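Local coordinates for plasmid pRiA4b Orf3-like domain-containing protein (Methanosarcina mazei, PDB 2I1S), which is of unknown function but belongs to the plasmid pRiA4b ORF-3-like family and is built on a mixed beta sheet with a helix packed on it, at residues M57-P60 and L65-I68; L35-A40 and H53-V58; K16-Q21 and G149-L154. One frame throughout, in Å; residues are numbered along the deposited sequence.

Contact 1: M57-P60 and L65-I68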
loop_
_atom_site.group_PDB
_atom_site.type_symbol
_atom_site.label_atom_id
_atom_site.label_comp_id
_atom_site.label_asym_id
_atom_site.label_seq_id
_atom_site.Cartn_x
_atom_site.Cartn_y
_atom_site.Cartn_z
ATOM N N MET A 57 12.077 2.236 -7.329
ATOM C CA MET A 57 11.546 2.128 -8.702
ATOM C C MET A 57 12.670 2.376 -9.714
ATOM O O MET A 57 13.554 3.210 -9.471
ATOM C CB MET A 57 10.380 3.122 -8.872
ATOM C CG MET A 57 9.643 3.061 -10.181
ATOM S SD MET A 57 7.976 3.741 -10.098
ATOM C CE MET A 57 7.339 2.821 -11.459
ATOM N N VAL A 58 12.660 1.627 -10.821
ATOM C CA VAL A 58 13.465 1.970 -12.006
ATOM C C VAL A 58 13.073 3.350 -12.588
ATOM O O VAL A 58 11.882 3.629 -12.830
ATOM C CB VAL A 58 13.340 0.884 -13.129
ATOM C CG1 VAL A 58 13.863 1.399 -14.452
ATOM C CG2 VAL A 58 14.058 -0.391 -12.729
ATOM N N ASN A 59 14.073 4.201 -12.814
ATOM C CA ASN A 59 13.855 5.488 -13.447
ATOM C C ASN A 59 13.903 5.330 -14.986
ATOM O O ASN A 59 14.917 4.930 -15.534
ATOM C CB ASN A 59 14.896 6.473 -12.908
ATOM C CG ASN A 59 14.815 7.866 -13.538
ATOM O OD1 ASN A 59 14.006 8.144 -14.429
ATOM N ND2 ASN A 59 15.689 8.752 -13.071
ATOM N N PRO A 60 12.781 5.604 -15.682
ATOM C CA PRO A 60 12.728 5.380 -17.139
ATOM C C PRO A 60 13.704 6.212 -17.956
ATOM O O PRO A 60 14.080 5.794 -19.064
ATOM C CB PRO A 60 11.295 5.758 -17.521
ATOM C CG PRO A 60 10.721 6.499 -16.333
ATOM C CD PRO A 60 11.495 6.083 -15.128
ATOM N N LEU A 65 17.805 1.956 -10.777
ATOM C CA LEU A 65 16.853 1.855 -9.664
ATOM C C LEU A 65 17.009 3.060 -8.726
ATOM O O LEU A 65 18.043 3.227 -8.097
ATOM C CB LEU A 65 17.098 0.534 -8.894
ATOM C CG LEU A 65 16.101 0.069 -7.797
ATOM C CD1 LEU A 65 14.774 -0.473 -8.369
ATOM C CD2 LEU A 65 16.719 -0.979 -6.858
ATOM N N ASP A 66 15.992 3.913 -8.664
ATOM C CA ASP A 66 15.976 5.068 -7.748
ATOM C C ASP A 66 15.286 4.742 -6.432
ATOM O O ASP A 66 14.274 4.053 -6.424
ATOM C CB ASP A 66 15.243 6.270 -8.380
ATOM C CG ASP A 66 16.034 6.925 -9.508
ATOM O OD1 ASP A 66 17.249 6.635 -9.669
ATOM O OD2 ASP A 66 15.435 7.766 -10.221
ATOM N N LYS A 67 15.829 5.248 -5.328
ATOM C CA LYS A 67 15.159 5.214 -4.041
ATOM C C LYS A 67 14.450 6.553 -3.825
ATOM O O LYS A 67 15.075 7.619 -3.940
ATOM C CB LYS A 67 16.154 4.983 -2.909
ATOM C CG LYS A 67 16.616 3.545 -2.698
ATOM C CD LYS A 67 17.130 3.376 -1.247
ATOM C CE LYS A 67 17.437 1.911 -0.852
ATOM N NZ LYS A 67 18.644 1.355 -1.544
ATOM N N ILE A 68 13.157 6.506 -3.498
ATOM C CA ILE A 68 12.371 7.731 -3.332
ATOM C C ILE A 68 11.731 7.758 -1.938
ATOM O O ILE A 68 11.074 6.804 -1.544
ATOM C CB ILE A 68 11.283 7.863 -4.448
ATOM C CG1 ILE A 68 11.895 7.726 -5.839
ATOM C CG2 ILE A 68 10.483 9.144 -4.307
ATOM C CD1 ILE A 68 10.909 7.150 -6.854
HETATM O O HOH W 1 18.406 7.591 -11.992
#
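Met-57 and Asp-66 form an antiparallel hydrogen-bonded pair, followed by Val-58 and Leu-65 as a non-hydrogen-bonded pair with CA atoms 4.1 Å apart. The motif is a beta hairpin of strands 53-58 and 65-69. In the first pair Met-57 N donates to Asp-66 O at 3.0 Å and nearly straight (N-H...O 170°), while Asp-66 N returns a shorter bond of 2.7 Å to Met-57 O, tilted from the carbonyl plane.

Val-58 and Leu-65 share one face of the hairpin. With CG anti to the backbone N (chi1 -171°), Leu-65 swings CD1 inward until it lies 3.9 Å from Val-58 N, over the partner backbone; it meets Val-58 CG2 more loosely, at 4.4 Å. The other face carries Met-57 and Asp-66. Tyr-93 of helix 90-93 lies against Met-57 and Asn-59 and hydrogen-bonds through its hydroxyl to Asp-66 OD2. The Asn-59 amide and Asp-66 carboxylate are turned 62° apart, and Asn-59 OD1 is occupied by the backbone N of Lys-61. With an alanine at Asp-66, the Tyr-93 hydroxyl would probably be left without its carboxylate mate and the water link to Asn-59 would be lost. That water accepts from Asn-59 ND2 at 3.1 Å and donates to Asp-66 OD1 at 2.8 Å.

Contact 2: L35-A40 and H53-V58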
loop_
_atom_site.group_PDB
_atom_site.type_symbol
_atom_site.label_atom_id
_atom_site.label_comp_id
_atom_site.label_asym_id
_atom_site.label_seq_id
_atom_site.Cartn_x
_atom_site.Cartn_y
_atom_site.Cartn_z
ATOM N N LEU A 35 4.819 11.465 -2.474
ATOM C CA LEU A 35 4.272 11.726 -1.142
ATOM C C LEU A 35 2.776 11.444 -1.134
ATOM O O LEU A 35 2.283 10.726 -0.268
ATOM C CB LEU A 35 4.565 13.152 -0.661
ATOM C CG LEU A 35 4.061 13.548 0.739
ATOM C CD1 LEU A 35 4.580 12.581 1.846
ATOM C CD2 LEU A 35 4.454 14.966 1.090
ATOM N N ASP A 36 2.082 12.020 -2.108
ATOM C CA ASP A 36 0.654 11.815 -2.341
ATOM C C ASP A 36 0.266 10.345 -2.407
ATOM O O ASP A 36 -0.767 9.946 -1.821
ATOM C CB ASP A 36 0.246 12.471 -3.666
ATOM C CG ASP A 36 0.234 13.990 -3.612
ATOM O OD1 ASP A 36 -0.005 14.568 -2.529
ATOM O OD2 ASP A 36 0.456 14.610 -4.672
ATOM N N LEU A 37 1.093 9.551 -3.099
ATOM C CA LEU A 37 0.912 8.100 -3.199
ATOM C C LEU A 37 1.169 7.360 -1.874
ATOM O O LEU A 37 0.402 6.455 -1.502
ATOM C CB LEU A 37 1.794 7.535 -4.318
ATOM C CG LEU A 37 1.799 6.013 -4.539
ATOM C CD1 LEU A 37 0.422 5.539 -4.988
ATOM C CD2 LEU A 37 2.894 5.518 -5.510
ATOM N N HIS A 38 2.251 7.716 -1.177
ATOM C CA HIS A 38 2.478 7.223 0.186
ATOM C C HIS A 38 1.206 7.369 1.009
ATOM O O HIS A 38 0.748 6.407 1.635
ATOM C CB HIS A 38 3.630 7.979 0.844
ATOM C CG HIS A 38 3.598 7.956 2.343
ATOM N ND1 HIS A 38 3.771 6.802 3.072
ATOM C CD2 HIS A 38 3.444 8.953 3.251
ATOM C CE1 HIS A 38 3.725 7.082 4.363
ATOM N NE2 HIS A 38 3.521 8.381 4.497
ATOM N N LYS A 39 0.608 8.559 0.986
ATOM C CA LYS A 39 -0.626 8.814 1.754
ATOM C C LYS A 39 -1.837 7.989 1.314
ATOM O O LYS A 39 -2.719 7.725 2.121
ATOM C CB LYS A 39 -0.974 10.293 1.765
ATOM C CG LYS A 39 0.029 11.122 2.496
ATOM C CD LYS A 39 -0.288 12.578 2.334
ATOM C CE LYS A 39 0.724 13.426 3.086
ATOM N NZ LYS A 39 0.666 14.874 2.634
ATOM N N ALA A 40 -1.894 7.608 0.043
ATOM C CA ALA A 40 -3.035 6.847 -0.485
ATOM C C ALA A 40 -2.896 5.375 -0.056
ATOM O O ALA A 40 -3.855 4.735 0.398
ATOM C CB ALA A 40 -3.133 7.000 -2.021
ATOM N N HIS A 53 9.125 5.095 5.650
ATOM C CA HIS A 53 8.789 4.454 4.376
ATOM C C HIS A 53 9.774 4.808 3.241
ATOM O O HIS A 53 10.562 5.743 3.354
ATOM C CB HIS A 53 7.341 4.761 3.975
ATOM C CG HIS A 53 7.186 6.058 3.285
ATOM N ND1 HIS A 53 6.928 7.229 3.965
ATOM C CD2 HIS A 53 7.305 6.389 1.979
ATOM C CE1 HIS A 53 6.872 8.225 3.096
ATOM N NE2 HIS A 53 7.112 7.742 1.889
ATOM N N GLU A 54 9.762 4.032 2.162
ATOM C CA GLU A 54 10.418 4.447 0.923
ATOM C C GLU A 54 9.910 3.637 -0.253
ATOM O O GLU A 54 9.356 2.565 -0.054
ATOM C CB GLU A 54 11.949 4.423 1.021
ATOM C CG GLU A 54 12.596 3.075 0.937
ATOM C CD GLU A 54 14.105 3.201 0.728
ATOM O OE1 GLU A 54 14.597 4.356 0.683
ATOM O OE2 GLU A 54 14.794 2.148 0.614
ATOM N N PHE A 55 10.037 4.213 -1.443
ATOM C CA PHE A 55 9.767 3.557 -2.699
ATOM C C PHE A 55 11.118 3.196 -3.352
ATOM O O PHE A 55 12.113 3.923 -3.191
ATOM C CB PHE A 55 8.994 4.468 -3.656
ATOM C CG PHE A 55 7.691 5.005 -3.103
ATOM C CD1 PHE A 55 6.482 4.373 -3.397
ATOM C CD2 PHE A 55 7.672 6.166 -2.301
ATOM C CE1 PHE A 55 5.273 4.867 -2.885
ATOM C CE2 PHE A 55 6.474 6.667 -1.791
ATOM C CZ PHE A 55 5.254 5.996 -2.090
ATOM N N GLU A 56 11.141 2.055 -4.033
ATOM C CA GLU A 56 12.205 1.678 -4.956
ATOM C C GLU A 56 11.565 1.522 -6.340
ATOM O O GLU A 56 10.630 0.747 -6.510
ATOM C CB GLU A 56 12.801 0.325 -4.584
ATOM C CG GLU A 56 13.802 0.310 -3.453
ATOM C CD GLU A 56 14.383 -1.087 -3.216
ATOM O OE1 GLU A 56 14.100 -2.031 -4.025
ATOM O OE2 GLU A 56 15.128 -1.235 -2.211
ATOM N N MET A 57 12.077 2.236 -7.329
ATOM C CA MET A 57 11.546 2.128 -8.702
ATOM C C MET A 57 12.670 2.376 -9.714
ATOM O O MET A 57 13.554 3.210 -9.471
ATOM C CB MET A 57 10.380 3.122 -8.872
ATOM C CG MET A 57 9.643 3.061 -10.181
ATOM S SD MET A 57 7.976 3.741 -10.098
ATOM C CE MET A 57 7.339 2.821 -11.459
ATOM N N VAL A 58 12.660 1.627 -10.821
ATOM C CA VAL A 58 13.465 1.970 -12.006
ATOM C C VAL A 58 13.073 3.350 -12.588
ATOM O O VAL A 58 11.882 3.629 -12.830
ATOM C CB VAL A 58 13.340 0.884 -13.129
ATOM C CG1 VAL A 58 13.863 1.399 -14.452
ATOM C CG2 VAL A 58 14.058 -0.391 -12.729
#
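His-38 on helix 34-44 and His-53 at the start of strand 53-58 meet ring to ring in an offset stack, centroids 3.6 Å apart and planes only 7° from parallel. His-53 CE1 sits over the centre of the His-38 ring, and His-38 ND1 in turn over the centre of the His-53 ring. Across this overlap His-38 CE1 approaches His-53 ND1 to 3.2 Å, a face contact between pi systems. CB of His-53 already points toward the helix, and CG, held between the backbone N and carbonyl carbon (chi1 84°), turns the imidazole to lie against His-38.

Packing round Phe-55 is the second kind of contact. Leu-37 CD2 touches Phe-55 CE1 at 3.6 Å, approaching the ring obliquely. The far end of the same ring, CZ, points at the helix backbone: His-38 N lies in the ring plane at its edge, 3.6 Å from CZ, and His-38 CB is 3.9 Å from that carbon. Phe-34 meets Phe-55 edge-to-face, and Tyr-103 of strand 100-105 also touches this ring, extending the aromatic cluster.

Polar bonds to residues around the stack fix how the imidazoles are turned. His-38 is held at both nitrogens, ND1 by the Tyr-103 hydroxyl and NE2 by Asp-49 OD2. His-53 NE2 pairs with Glu-85 OE1. Both nitrogens of the buried His-38 and NE2 of His-53 are thus satisfied, and rotation of the rings is restrained.

The axes of helix segment 35-40 and strand 53-58 pass 10.0 Å apart at 115° between their N-to-C directions, a spacing characteristic of an alpha helix packed on the face of a beta sheet, here laid across the strand.

Contact 3: K16-Q21 and G149-L154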
loop_
_atom_site.group_PDB
_atom_site.type_symbol
_atom_site.label_atom_id
_atom_site.label_comp_id
_atom_site.label_asym_id
_atom_site.label_seq_id
_atom_site.Cartn_x
_atom_site.Cartn_y
_atom_site.Cartn_z
ATOM N N LYS A 16 3.055 -7.888 -0.187
ATOM C CA LYS A 16 3.904 -9.073 -0.436
ATOM C C LYS A 16 4.037 -10.039 0.733
ATOM O O LYS A 16 4.113 -9.632 1.885
ATOM C CB LYS A 16 5.320 -8.636 -0.731
ATOM C CG LYS A 16 5.503 -8.012 -2.084
ATOM C CD LYS A 16 6.960 -7.678 -2.237
ATOM C CE LYS A 16 7.802 -8.925 -2.024
ATOM N NZ LYS A 16 9.049 -8.802 -2.844
ATOM N N GLY A 17 4.115 -11.326 0.393
ATOM C CA GLY A 17 4.454 -12.392 1.319
ATOM C C GLY A 17 3.290 -12.991 2.078
ATOM O O GLY A 17 3.476 -13.900 2.844
ATOM N N ILE A 18 2.090 -12.487 1.922
ATOM C CA ILE A 18 0.940 -13.100 2.618
ATOM C C ILE A 18 0.028 -13.713 1.534
ATOM O O ILE A 18 -0.265 -13.054 0.518
ATOM C CB ILE A 18 0.185 -12.055 3.508
ATOM C CG1 ILE A 18 0.886 -11.903 4.854
ATOM C CG2 ILE A 18 -1.290 -12.449 3.787
ATOM C CD1 ILE A 18 0.893 -10.494 5.287
ATOM N N THR A 19 -0.364 -14.981 1.730
ATOM C CA THR A 19 -1.354 -15.613 0.867
ATOM C C THR A 19 -2.492 -16.190 1.747
ATOM O O THR A 19 -2.248 -16.601 2.898
ATOM C CB THR A 19 -0.768 -16.685 -0.096
ATOM O OG1 THR A 19 -0.161 -17.704 0.677
ATOM C CG2 THR A 19 0.274 -16.115 -1.020
ATOM N N PRO A 20 -3.744 -16.149 1.251
ATOM C CA PRO A 20 -4.190 -15.424 0.065
ATOM C C PRO A 20 -3.762 -13.945 0.048
ATOM O O PRO A 20 -3.516 -13.339 1.108
ATOM C CB PRO A 20 -5.718 -15.538 0.156
ATOM C CG PRO A 20 -5.974 -16.761 0.897
ATOM C CD PRO A 20 -4.845 -16.926 1.866
ATOM N N GLN A 21 -3.728 -13.363 -1.140
ATOM C CA GLN A 21 -3.297 -11.987 -1.352
ATOM C C GLN A 21 -4.191 -10.877 -0.743
ATOM O O GLN A 21 -5.395 -10.901 -0.846
ATOM C CB GLN A 21 -3.066 -11.767 -2.843
ATOM C CG GLN A 21 -2.534 -10.418 -3.194
ATOM C CD GLN A 21 -2.312 -10.274 -4.664
ATOM O OE1 GLN A 21 -3.255 -10.221 -5.449
ATOM N NE2 GLN A 21 -1.060 -10.225 -5.061
ATOM N N GLY A 149 4.932 -12.553 11.615
ATOM C CA GLY A 149 4.120 -12.272 12.794
ATOM C C GLY A 149 2.613 -12.317 12.564
ATOM O O GLY A 149 1.876 -12.907 13.341
ATOM N N TYR A 150 2.151 -11.671 11.495
ATOM C CA TYR A 150 0.737 -11.673 11.149
ATOM C C TYR A 150 0.202 -13.080 10.795
ATOM O O TYR A 150 -0.825 -13.501 11.311
ATOM C CB TYR A 150 0.446 -10.646 10.039
ATOM C CG TYR A 150 -1.032 -10.519 9.690
ATOM C CD1 TYR A 150 -1.955 -10.078 10.652
ATOM C CD2 TYR A 150 -1.504 -10.868 8.421
ATOM C CE1 TYR A 150 -3.294 -9.966 10.362
ATOM C CE2 TYR A 150 -2.875 -10.747 8.094
ATOM C CZ TYR A 150 -3.753 -10.296 9.081
ATOM O OH TYR A 150 -5.077 -10.170 8.833
ATOM N N GLU A 151 0.899 -13.821 9.939
ATOM C CA GLU A 151 0.452 -15.180 9.631
ATOM C C GLU A 151 0.417 -16.088 10.876
ATOM O O GLU A 151 -0.495 -16.897 11.005
ATOM C CB GLU A 151 1.259 -15.806 8.492
ATOM C CG GLU A 151 0.927 -15.231 7.113
ATOM C CD GLU A 151 -0.273 -15.895 6.392
ATOM O OE1 GLU A 151 -1.237 -16.348 7.065
ATOM O OE2 GLU A 151 -0.244 -15.965 5.122
ATOM N N GLU A 152 1.387 -15.962 11.781
ATOM C CA GLU A 152 1.365 -16.728 13.036
ATOM C C GLU A 152 0.100 -16.446 13.857
ATOM O O GLU A 152 -0.561 -17.372 14.299
ATOM C CB GLU A 152 2.590 -16.443 13.905
ATOM C CG GLU A 152 3.895 -17.026 13.400
ATOM C CD GLU A 152 5.108 -16.510 14.206
ATOM O OE1 GLU A 152 4.884 -15.829 15.254
ATOM O OE2 GLU A 152 6.278 -16.784 13.793
ATOM N N MET A 153 -0.230 -15.176 14.074
ATOM C CA MET A 153 -1.522 -14.805 14.670
ATOM C C MET A 153 -2.742 -15.465 13.968
ATOM O O MET A 153 -3.587 -16.023 14.638
ATOM C CB MET A 153 -1.677 -13.292 14.688
ATOM C CG MET A 153 -0.836 -12.631 15.806
ATOM S SD MET A 153 -1.104 -10.889 16.159
ATOM C CE MET A 153 -0.980 -10.157 14.583
ATOM N N LEU A 154 -2.815 -15.419 12.633
ATOM C CA LEU A 154 -3.933 -16.030 11.891
ATOM C C LEU A 154 -4.020 -17.531 12.057
ATOM O O LEU A 154 -5.114 -18.075 12.037
ATOM C CB LEU A 154 -3.903 -15.682 10.393
ATOM C CG LEU A 154 -4.024 -14.202 10.008
ATOM C CD1 LEU A 154 -4.173 -14.081 8.520
ATOM C CD2 LEU A 154 -5.194 -13.535 10.746
HETATM O O HOH W 2 -3.136 -15.576 5.333
#
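The Tyr-150 ring meets the CD1 methyl of Ile-18 obliquely, with Tyr-150 CD2 4.0 Å from that carbon, while Leu-154 of the next helical turn lies over one ring face, its CG offset toward the rim. The side chains of Ile-18 and Tyr-150 cross at about a right angle. Pro-141 and Phe-176 also touch the tyrosine.

The other flat group is the Glu-151 carboxylate. Glu-151 CG passes 4.0 Å from Ile-18 CG1; beyond it the chain bends at chi2 (-86°), which brings the carboxylate beside the backbone of Thr-19. Water 2 links the two segments, donating to Glu-151 OE1 at 2.7 Å and to Thr-19 O at 2.8 Å. Here helix 146-157 meets the turn that joins strands 7-15 and 22-29, which runs through a cis peptide bond before Pro-20; Pro-20 O is bound by Arg-137, which also touches Ile-18.

Glu-151 OE2 and Thr-19 O stand 3.1 Å apart as two acceptors, a probably unfavourable pairing, so the polar half of this contact depends on the bridging water rather than on a direct bond.

Overall arrangement
Contacts 1 and 2 share strand 53-58: one ties its end to the neighbouring strand of the sheet, the other sets helix 34-44 against its start, and Ile-68 O probably hydrogen-bonds Phe-55 N between them. Contact 2 is the buried one, dominated by stacked and packed rings held by hydrogen bonds to residues around them. Contact 1 lies at the surface and relies on backbone bonds and a water. Contact 3 is partly buried, on the opposite side of the chain's centre from contact 2 and about 28 Å from contact 1 between centres. It joins residues far apart in sequence by a small apolar patch and a second water bridge.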